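Local coordinates for protein CTP:phosphocholine Cytidylyltransferase (PDB 1JYK) that catalyses the transfer of a cytidylyl group from CTP to phosphocholine, forming CDP-choline, at residues A28-A33 and E60-F65; P47-Q52 and I124-Y129; Q84-K89 and V94-N99. All blocks are in the same frame, centred on the assembly; numbering follows the deposited sequence.

Interaction 1 of 3, residues A28-A33 and E60-F65; sequences AIILAA and EYQIEF
This contact belongs to the Rossmann-like alpha/beta core of the nucleotidyltransferase fold: Ile30 of strand 27-32 packs against Gln62 and Ile63 of helix 58-68. The helix lies in the beta-alpha-beta crossover that leads from strand 27-32 to its parallel neighbour 74-78, and it covers one face of the sheet. The backbones stay apart. The closest CA atoms, those of Ile30 and Gln62, are 8.9 Å from each other, so side chains fill the gap.

Ile30 points at the helix and divides its two branches between two helix residues. With CG1 beside the backbone N (chi1 -55°), CG2 stands anti to that N and meets Gln62 OE1. The other branch runs out extended through CG1, and its CD1 reaches Ile63. These two isoleucine side chains cross at about a right angle. The area buried is small, 107 Å² in all, but all three residues are buried in the fold.

Gln62 has its CG beside the backbone N and an extended chain beyond it, which carries the amide toward the sheet. NE2 donates to Asp125 O at the end of strand 121-125 and makes a weak hydrogen bond to Asn128 O. These bonds are consistent with the amide's rotation, which leaves OE1 facing Ile30. OE1 is buried there and has no hydrogen-bond partner in the model. Ile30 also touches Ile74 of the next strand, and Ile63 touches Tyr92 of helix 87-92. The two closest approaches are Ile30 CG2 to Gln62 OE1 at 3.8 Å and Ile30 CD1 to Ile63 CG1 at 4.1 Å.

Interaction 2 of 3, residues P47-Q52 and I124-Y129; sequences PKALVQ and IDADNY
Ala49, in the 3-10 turn 48-50, comes up against Ala126, in the turn between strands 121-125 and 128-130, and their CA atoms lie 5.0 Å apart. The methyl groups meet directly. Ala49 CB is 3.5 Å from Ala126 CB, tighter than usual van der Waals contact.

Beside this apolar pair, Lys48 and Asp127 form a salt bridge. The NZ of Lys48 donates to Asp127 OD2 at 2.7 Å. It comes from above the carboxylate plane, 44° out of it. Lys48 CG sits between its backbone N and carbonyl carbon (chi1 70°), and the chain is extended from there, so that the ammonium group reaches the second turn. On the way its carbons run past the aspartate: Lys48 CD is 4.0 Å from Asp127 CB, and Lys48 CE is 3.5 Å from Asp127 OD2. The same OD2 has a second cationic partner in Arg38 NH2. Arg38 lies in the glycine-rich signature sequence of this nucleotidyltransferase family, and the Pro47-Lys48 pair closes that signature. Asp127 thus meets two of its basic residues.

The alanine pair lies at the end of strand 27-32, where both residues touch Ala32. Ala49 is also bonded through its backbone to Ile59 of helix 58-68, and Ala126 also packs on Ile30 of the strand.

Interaction 3 of 3, residues Q84-K89 and V94-N99; sequences QFDYLK and VRLVFN
Leu96 of strand 95-98 points at Phe85, Asp86 and Lys89 of segment 84-89, which leads into helix 87-92. The two elements belong to the beta-alpha-beta unit of strand 74-78, helix 87-92 and strand 95-98, and a short link joins them. The contact is van der Waals packing, with several methyl and methylene groups set against carbonyl or carboxylate oxygens. It buries 269 Å².

In Leu96, CG is beside the backbone N (chi1 -54°), and an extended chi2 (-179°) carries CD1 out to segment 84-89. CD1 touches two consecutive residues. It is 3.7 Å from Phe85 O and 4.0 Å from Phe85 CB, and it meets Asp86 OD1 at 3.8 Å, with the aspartate side chain lying across the leucine at about a right angle. Of the Phe85 side chain, CB is the part that meets Leu96; the ring leads away to Pro47 and Val78. Asp86 starts out from the backbone in the other direction, but its carboxylate approaches the leucine.

Lys89 also crosses Leu96 at about a right angle. Here the aliphatic part does the touching: Lys89 CG is 3.9 Å from Leu96 CG, and Lys89 CD is 4.0 Å from Leu96 CD1. The CG of this lysine also lies near the carbonyl oxygen of Val94, so one methylene group touches both Val94 and Leu96.

Val94 fills the position just before the strand. Its CG1 also packs near Ile63 of helix 58-68, and its side chain touches Ile74 of strand 74-78. Its other methyl, CG2, lies between the valine's backbone N and carbonyl carbon and faces Leu88. Val94 CG2 comes within 3.5 Å of Leu88 O and 3.8 Å of Leu88 CB.

The three contacts lie in one Rossmann-like sheet region of the nucleotidyltransferase fold. Centres of interactions 1 and 2 are about 8 Å apart, those of 1 and 3 about 11 Å, and those of 2 and 3 about 14 Å. Strands 27-32 and 121-125 are parallel neighbours and tie interaction 1 to interaction 2. Along the chain the segments of 1 and 2 alternate, interaction 1 closes before 3 opens, and interaction 3 is nested inside the loop closed by 2. Helices 58-68 and 87-92 meet through Glu60 and Tyr87, and Phe85 touches Ala49. The 3-10 turn 48-50 is packed at the C-terminal end of strand 27-32, where the nucleotide site probably lies in this family.

Interaction 1 of 3, residues A28-A33 and E60-F65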
loop_
_atom_site.group_PDB
_atom_site.type_symbol
_atom_site.label_atom_id
_atom_site.label_comp_id
_atom_site.label_asym_id
_atom_site.label_seq_id
_atom_site.Cartn_x
_atom_site.Cartn_y
_atom_site.Cartn_z
ATOM N N ALA A 28 5.098 -9.706 -0.768
ATOM C CA ALA A 28 4.180 -8.581 -0.811
ATOM C C ALA A 28 3.322 -8.508 0.443
ATOM O O ALA A 28 2.881 -9.530 0.972
ATOM C CB ALA A 28 3.290 -8.676 -2.044
ATOM N N ILE A 29 3.102 -7.287 0.910
ATOM C CA ILE A 29 2.279 -7.022 2.080
ATOM C C ILE A 29 1.125 -6.163 1.574
ATOM O O ILE A 29 1.350 -5.119 0.959
ATOM C CB ILE A 29 3.068 -6.229 3.160
ATOM C CG1 ILE A 29 4.170 -7.105 3.755
ATOM C CG2 ILE A 29 2.124 -5.738 4.243
ATOM C CD1 ILE A 29 5.343 -6.310 4.320
ATOM N N ILE A 30 -0.102 -6.609 1.805
ATOM C CA ILE A 30 -1.274 -5.860 1.372
ATOM C C ILE A 30 -1.999 -5.325 2.602
ATOM O O ILE A 30 -2.378 -6.086 3.503
ATOM C CB ILE A 30 -2.238 -6.744 0.531
ATOM C CG1 ILE A 30 -1.475 -7.364 -0.645
ATOM C CG2 ILE A 30 -3.414 -5.910 0.025
ATOM C CD1 ILE A 30 -2.329 -8.240 -1.552
ATOM N N LEU A 31 -2.175 -4.009 2.644
ATOM C CA LEU A 31 -2.838 -3.360 3.768
ATOM C C LEU A 31 -4.346 -3.334 3.540
ATOM O O LEU A 31 -4.850 -2.537 2.749
ATOM C CB LEU A 31 -2.295 -1.937 3.937
ATOM C CG LEU A 31 -0.770 -1.812 4.048
ATOM C CD1 LEU A 31 -0.378 -0.338 4.100
ATOM C CD2 LEU A 31 -0.278 -2.540 5.283
ATOM N N ALA A 32 -5.063 -4.209 4.245
ATOM C CA ALA A 32 -6.509 -4.306 4.095
ATOM C C ALA A 32 -7.274 -4.388 5.428
ATOM O O ALA A 32 -8.350 -4.983 5.484
ATOM C CB ALA A 32 -6.840 -5.534 3.231
ATOM N N ALA A 33 -6.744 -3.778 6.487
ATOM C CA ALA A 33 -7.402 -3.842 7.793
ATOM C C ALA A 33 -8.366 -2.705 8.141
ATOM O O ALA A 33 -9.274 -2.890 8.954
ATOM C CB ALA A 33 -6.345 -3.963 8.885
ATOM N N GLU A 60 -8.325 -9.404 -5.239
ATOM C CA GLU A 60 -8.031 -10.544 -6.107
ATOM C C GLU A 60 -7.257 -10.110 -7.356
ATOM O O GLU A 60 -6.377 -10.825 -7.826
ATOM C CB GLU A 60 -9.325 -11.264 -6.499
ATOM C CG GLU A 60 -9.900 -12.088 -5.355
ATOM C CD GLU A 60 -11.067 -12.975 -5.765
ATOM O OE1 GLU A 60 -11.404 -13.031 -6.968
ATOM O OE2 GLU A 60 -11.647 -13.620 -4.869
ATOM N N TYR A 61 -7.578 -8.938 -7.893
ATOM C CA TYR A 61 -6.860 -8.446 -9.064
ATOM C C TYR A 61 -5.388 -8.270 -8.704
ATOM O O TYR A 61 -4.505 -8.601 -9.489
ATOM C CB TYR A 61 -7.420 -7.095 -9.516
ATOM C CG TYR A 61 -8.790 -7.161 -10.149
ATOM C CD1 TYR A 61 -9.932 -6.837 -9.416
ATOM C CD2 TYR A 61 -8.944 -7.499 -11.497
ATOM C CE1 TYR A 61 -11.192 -6.841 -10.007
ATOM C CE2 TYR A 61 -10.205 -7.508 -12.101
ATOM C CZ TYR A 61 -11.322 -7.176 -11.350
ATOM O OH TYR A 61 -12.566 -7.169 -11.932
ATOM N N GLN A 62 -5.134 -7.743 -7.510
ATOM C CA GLN A 62 -3.771 -7.509 -7.044
ATOM C C GLN A 62 -3.024 -8.815 -6.796
ATOM O O GLN A 62 -1.896 -8.984 -7.257
ATOM C CB GLN A 62 -3.784 -6.669 -5.763
ATOM C CG GLN A 62 -4.524 -5.336 -5.900
ATOM C CD GLN A 62 -4.595 -4.566 -4.585
ATOM O OE1 GLN A 62 -4.554 -5.152 -3.499
ATOM N NE2 GLN A 62 -4.697 -3.246 -4.679
ATOM N N ILE A 63 -3.652 -9.732 -6.059
ATOM C CA ILE A 63 -3.048 -11.030 -5.755
ATOM C C ILE A 63 -2.674 -11.790 -7.040
ATOM O O ILE A 63 -1.590 -12.373 -7.137
ATOM C CB ILE A 63 -4.013 -11.911 -4.903
ATOM C CG1 ILE A 63 -4.092 -11.372 -3.469
ATOM C CG2 ILE A 63 -3.516 -13.348 -4.855
ATOM C CD1 ILE A 63 -5.278 -11.905 -2.679
ATOM N N GLU A 64 -3.563 -11.766 -8.029
ATOM C CA GLU A 64 -3.305 -12.466 -9.287
ATOM C C GLU A 64 -2.149 -11.834 -10.067
ATOM O O GLU A 64 -1.348 -12.548 -10.670
ATOM C CB GLU A 64 -4.588 -12.525 -10.122
ATOM C CG GLU A 64 -5.522 -13.611 -9.613
ATOM C CD GLU A 64 -6.901 -13.584 -10.235
ATOM O OE1 GLU A 64 -7.861 -13.989 -9.546
ATOM O OE2 GLU A 64 -7.034 -13.174 -11.404
ATOM N N PHE A 65 -2.054 -10.505 -10.040
ATOM C CA PHE A 65 -0.965 -9.805 -10.720
ATOM C C PHE A 65 0.348 -10.252 -10.097
ATOM O O PHE A 65 1.321 -10.535 -10.793
ATOM C CB PHE A 65 -1.101 -8.290 -10.539
ATOM C CG PHE A 65 -1.812 -7.595 -11.669
ATOM C CD1 PHE A 65 -2.152 -6.249 -11.563
ATOM C CD2 PHE A 65 -2.141 -8.275 -12.840
ATOM C CE1 PHE A 65 -2.804 -5.592 -12.602
ATOM C CE2 PHE A 65 -2.793 -7.625 -13.881
ATOM C CZ PHE A 65 -3.125 -6.283 -13.760
#

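Interaction 2 of 3, residues P47-Q52 and I124-Y129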
loop_
_atom_site.group_PDB
_atom_site.type_symbol
_atom_site.label_atom_id
_atom_site.label_comp_id
_atom_site.label_asym_id
_atom_site.label_seq_id
_atom_site.Cartn_x
_atom_site.Cartn_y
_atom_site.Cartn_z
ATOM N N PRO A 47 -15.506 -5.299 3.634
ATOM C CA PRO A 47 -14.232 -4.600 3.831
ATOM C C PRO A 47 -13.844 -4.010 2.467
ATOM O O PRO A 47 -14.135 -4.606 1.426
ATOM C CB PRO A 47 -13.284 -5.702 4.303
ATOM C CG PRO A 47 -13.915 -6.980 3.839
ATOM C CD PRO A 47 -15.388 -6.755 3.823
ATOM N N LYS A 48 -13.201 -2.849 2.457
ATOM C CA LYS A 48 -12.866 -2.234 1.183
ATOM C C LYS A 48 -12.023 -3.091 0.239
ATOM O O LYS A 48 -12.167 -2.981 -0.979
ATOM C CB LYS A 48 -12.216 -0.862 1.401
ATOM C CG LYS A 48 -10.838 -0.886 1.981
ATOM C CD LYS A 48 -10.432 0.513 2.404
ATOM C CE LYS A 48 -9.029 0.515 2.979
ATOM N NZ LYS A 48 -8.438 1.876 2.956
ATOM N N ALA A 49 -11.165 -3.953 0.782
ATOM C CA ALA A 49 -10.329 -4.810 -0.063
ATOM C C ALA A 49 -11.172 -5.836 -0.812
ATOM O O ALA A 49 -10.741 -6.386 -1.832
ATOM C CB ALA A 49 -9.272 -5.531 0.782
ATOM N N LEU A 50 -12.377 -6.088 -0.310
ATOM C CA LEU A 50 -13.258 -7.072 -0.930
ATOM C C LEU A 50 -14.433 -6.471 -1.713
ATOM O O LEU A 50 -15.327 -7.194 -2.162
ATOM C CB LEU A 50 -13.755 -8.061 0.132
ATOM C CG LEU A 50 -12.639 -8.877 0.808
ATOM C CD1 LEU A 50 -13.266 -9.863 1.780
ATOM C CD2 LEU A 50 -11.797 -9.622 -0.227
ATOM N N VAL A 51 -14.433 -5.151 -1.873
ATOM C CA VAL A 51 -15.476 -4.496 -2.651
ATOM C C VAL A 51 -15.250 -5.018 -4.076
ATOM O O VAL A 51 -14.109 -5.107 -4.541
ATOM C CB VAL A 51 -15.324 -2.950 -2.595
ATOM C CG1 VAL A 51 -16.045 -2.298 -3.766
ATOM C CG2 VAL A 51 -15.898 -2.430 -1.288
ATOM N N GLN A 52 -16.322 -5.380 -4.766
ATOM C CA GLN A 52 -16.179 -5.924 -6.111
ATOM C C GLN A 52 -16.306 -4.926 -7.258
ATOM O O GLN A 52 -17.230 -4.117 -7.298
ATOM C CB GLN A 52 -17.189 -7.054 -6.315
ATOM C CG GLN A 52 -17.214 -8.050 -5.174
ATOM C CD GLN A 52 -18.100 -9.241 -5.452
ATOM O OE1 GLN A 52 -18.472 -9.506 -6.594
ATOM N NE2 GLN A 52 -18.442 -9.974 -4.403
ATOM N N ILE A 124 1.357 -2.771 -0.511
ATOM C CA ILE A 124 0.267 -2.387 -1.391
ATOM C C ILE A 124 -1.012 -1.993 -0.671
ATOM O O ILE A 124 -1.449 -2.684 0.247
ATOM C CB ILE A 124 -0.051 -3.561 -2.340
ATOM C CG1 ILE A 124 1.208 -3.919 -3.129
ATOM C CG2 ILE A 124 -1.222 -3.217 -3.256
ATOM C CD1 ILE A 124 1.379 -5.401 -3.362
ATOM N N ASP A 125 -1.608 -0.882 -1.091
ATOM C CA ASP A 125 -2.866 -0.432 -0.508
ATOM C C ASP A 125 -3.934 -1.260 -1.211
ATOM O O ASP A 125 -3.892 -1.417 -2.430
ATOM C CB ASP A 125 -3.110 1.050 -0.796
ATOM C CG ASP A 125 -2.244 1.972 0.052
ATOM O OD1 ASP A 125 -1.581 1.503 1.004
ATOM O OD2 ASP A 125 -2.235 3.187 -0.247
ATOM N N ALA A 126 -4.892 -1.778 -0.448
ATOM C CA ALA A 126 -5.938 -2.619 -1.015
ATOM C C ALA A 126 -7.099 -1.899 -1.692
ATOM O O ALA A 126 -7.937 -2.550 -2.318
ATOM C CB ALA A 126 -6.478 -3.562 0.063
ATOM N N ASP A 127 -7.166 -0.574 -1.585
ATOM C CA ASP A 127 -8.268 0.161 -2.205
ATOM C C ASP A 127 -7.941 0.823 -3.544
ATOM O O ASP A 127 -8.481 1.883 -3.875
ATOM C CB ASP A 127 -8.815 1.212 -1.242
ATOM C CG ASP A 127 -7.723 2.028 -0.593
ATOM O OD1 ASP A 127 -6.591 2.053 -1.122
ATOM O OD2 ASP A 127 -8.007 2.646 0.453
ATOM N N ASN A 128 -7.060 0.197 -4.310
ATOM C CA ASN A 128 -6.685 0.709 -5.616
ATOM C C ASN A 128 -6.926 -0.373 -6.652
ATOM O O ASN A 128 -6.771 -1.561 -6.367
ATOM C CB ASN A 128 -5.202 1.077 -5.649
ATOM C CG ASN A 128 -4.903 2.365 -4.913
ATOM O OD1 ASN A 128 -5.756 3.246 -4.815
ATOM N ND2 ASN A 128 -3.691 2.478 -4.385
ATOM N N TYR A 129 -7.317 0.034 -7.848
ATOM C CA TYR A 129 -7.507 -0.912 -8.930
ATOM C C TYR A 129 -6.302 -0.702 -9.848
ATOM O O TYR A 129 -6.050 0.417 -10.306
ATOM C CB TYR A 129 -8.797 -0.627 -9.694
ATOM C CG TYR A 129 -8.999 -1.566 -10.861
ATOM C CD1 TYR A 129 -8.608 -1.202 -12.153
ATOM C CD2 TYR A 129 -9.557 -2.830 -10.670
ATOM C CE1 TYR A 129 -8.768 -2.075 -13.225
ATOM C CE2 TYR A 129 -9.721 -3.711 -11.734
ATOM C CZ TYR A 129 -9.325 -3.327 -13.007
ATOM O OH TYR A 129 -9.504 -4.192 -14.059
#

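Interaction 3 of 3, residues Q84-K89 and V94-N99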
loop_
_atom_site.group_PDB
_atom_site.type_symbol
_atom_site.label_atom_id
_atom_site.label_comp_id
_atom_site.label_asym_id
_atom_site.label_seq_id
_atom_site.Cartn_x
_atom_site.Cartn_y
_atom_site.Cartn_z
ATOM N N GLN A 84 -14.222 -12.307 6.264
ATOM C CA GLN A 84 -14.547 -12.390 4.847
ATOM C C GLN A 84 -13.314 -12.706 4.006
ATOM O O GLN A 84 -13.434 -13.085 2.842
ATOM C CB GLN A 84 -15.203 -11.087 4.376
ATOM C CG GLN A 84 -16.603 -10.887 4.970
ATOM C CD GLN A 84 -17.363 -9.721 4.366
ATOM O OE1 GLN A 84 -17.239 -9.427 3.174
ATOM N NE2 GLN A 84 -18.164 -9.052 5.190
ATOM N N PHE A 85 -12.131 -12.569 4.606
ATOM C CA PHE A 85 -10.863 -12.837 3.913
ATOM C C PHE A 85 -10.396 -14.297 3.994
ATOM O O PHE A 85 -9.518 -14.713 3.242
ATOM C CB PHE A 85 -9.741 -11.971 4.499
ATOM C CG PHE A 85 -9.865 -10.505 4.190
ATOM C CD1 PHE A 85 -9.157 -9.938 3.131
ATOM C CD2 PHE A 85 -10.672 -9.684 4.970
ATOM C CE1 PHE A 85 -9.253 -8.570 2.856
ATOM C CE2 PHE A 85 -10.773 -8.316 4.702
ATOM C CZ PHE A 85 -10.061 -7.762 3.642
ATOM N N ASP A 86 -10.972 -15.070 4.906
ATOM C CA ASP A 86 -10.553 -16.455 5.100
ATOM C C ASP A 86 -10.404 -17.314 3.855
ATOM O O ASP A 86 -9.406 -18.029 3.708
ATOM C CB ASP A 86 -11.493 -17.142 6.084
ATOM C CG ASP A 86 -11.252 -16.695 7.515
ATOM O OD1 ASP A 86 -10.098 -16.356 7.856
ATOM O OD2 ASP A 86 -12.220 -16.678 8.300
ATOM N N TYR A 87 -11.384 -17.251 2.960
ATOM C CA TYR A 87 -11.347 -18.050 1.731
ATOM C C TYR A 87 -10.088 -17.853 0.873
ATOM O O TYR A 87 -9.741 -18.719 0.071
ATOM C CB TYR A 87 -12.586 -17.755 0.872
ATOM C CG TYR A 87 -12.479 -16.492 0.032
ATOM C CD1 TYR A 87 -12.315 -16.563 -1.354
ATOM C CD2 TYR A 87 -12.545 -15.226 0.627
ATOM C CE1 TYR A 87 -12.219 -15.406 -2.132
ATOM C CE2 TYR A 87 -12.450 -14.065 -0.138
ATOM C CZ TYR A 87 -12.288 -14.159 -1.515
ATOM O OH TYR A 87 -12.199 -13.005 -2.271
ATOM N N LEU A 88 -9.414 -16.713 1.038
ATOM C CA LEU A 88 -8.220 -16.415 0.254
ATOM C C LEU A 88 -7.028 -17.302 0.585
ATOM O O LEU A 88 -6.130 -17.467 -0.232
ATOM C CB LEU A 88 -7.828 -14.938 0.424
ATOM C CG LEU A 88 -8.821 -13.889 -0.100
ATOM C CD1 LEU A 88 -8.425 -12.515 0.435
ATOM C CD2 LEU A 88 -8.841 -13.885 -1.632
ATOM N N LYS A 89 -7.009 -17.880 1.778
ATOM C CA LYS A 89 -5.897 -18.737 2.151
ATOM C C LYS A 89 -5.816 -19.975 1.255
ATOM O O LYS A 89 -4.744 -20.312 0.741
ATOM C CB LYS A 89 -6.022 -19.142 3.615
ATOM C CG LYS A 89 -5.941 -17.966 4.563
ATOM C CD LYS A 89 -5.905 -18.432 6.006
ATOM C CE LYS A 89 -7.237 -19.020 6.415
ATOM N NZ LYS A 89 -7.299 -19.276 7.878
ATOM N N VAL A 94 -2.314 -17.251 0.474
ATOM C CA VAL A 94 -1.872 -16.059 1.199
ATOM C C VAL A 94 -1.900 -16.281 2.706
ATOM O O VAL A 94 -2.543 -17.212 3.202
ATOM C CB VAL A 94 -2.761 -14.835 0.878
ATOM C CG1 VAL A 94 -2.777 -14.584 -0.620
ATOM C CG2 VAL A 94 -4.171 -15.057 1.416
ATOM N N ARG A 95 -1.187 -15.427 3.430
ATOM C CA ARG A 95 -1.168 -15.504 4.883
ATOM C C ARG A 95 -1.949 -14.298 5.387
ATOM O O ARG A 95 -1.805 -13.201 4.849
ATOM C CB ARG A 95 0.266 -15.443 5.411
ATOM C CG ARG A 95 1.017 -16.770 5.376
ATOM C CD ARG A 95 2.303 -16.677 6.188
ATOM N NE ARG A 95 3.308 -15.834 5.536
ATOM C CZ ARG A 95 4.467 -15.486 6.088
ATOM N NH1 ARG A 95 4.774 -15.908 7.306
ATOM N NH2 ARG A 95 5.322 -14.720 5.418
ATOM N N LEU A 96 -2.783 -14.494 6.399
ATOM C CA LEU A 96 -3.561 -13.390 6.946
ATOM C C LEU A 96 -3.022 -13.027 8.321
ATOM O O LEU A 96 -2.744 -13.912 9.130
ATOM C CB LEU A 96 -5.045 -13.772 7.053
ATOM C CG LEU A 96 -5.736 -14.280 5.776
ATOM C CD1 LEU A 96 -7.198 -14.596 6.065
ATOM C CD2 LEU A 96 -5.632 -13.230 4.677
ATOM N N VAL A 97 -2.850 -11.731 8.571
ATOM C CA VAL A 97 -2.362 -11.251 9.863
ATOM C C VAL A 97 -3.389 -10.276 10.437
ATOM O O VAL A 97 -3.673 -9.224 9.849
ATOM C CB VAL A 97 -0.995 -10.556 9.727
ATOM C CG1 VAL A 97 -0.529 -10.040 11.081
ATOM C CG2 VAL A 97 0.015 -11.530 9.163
ATOM N N PHE A 98 -3.946 -10.634 11.589
ATOM C CA PHE A 98 -4.968 -9.825 12.241
ATOM C C PHE A 98 -4.430 -8.626 13.009
ATOM O O PHE A 98 -3.563 -8.760 13.862
ATOM C CB PHE A 98 -5.789 -10.713 13.187
ATOM C CG PHE A 98 -6.885 -9.985 13.919
ATOM C CD1 PHE A 98 -7.217 -10.341 15.220
ATOM C CD2 PHE A 98 -7.588 -8.952 13.309
ATOM C CE1 PHE A 98 -8.234 -9.679 15.902
ATOM C CE2 PHE A 98 -8.609 -8.282 13.984
ATOM C CZ PHE A 98 -8.932 -8.647 15.281
ATOM N N ASN A 99 -4.959 -7.452 12.690
ATOM C CA ASN A 99 -4.582 -6.218 13.363
ATOM C C ASN A 99 -5.801 -5.783 14.173
ATOM O O ASN A 99 -6.737 -5.188 13.634
ATOM C CB ASN A 99 -4.224 -5.134 12.346
ATOM C CG ASN A 99 -4.025 -3.775 12.996
ATOM O OD1 ASN A 99 -4.104 -3.647 14.217
ATOM N ND2 ASN A 99 -3.761 -2.754 12.184
#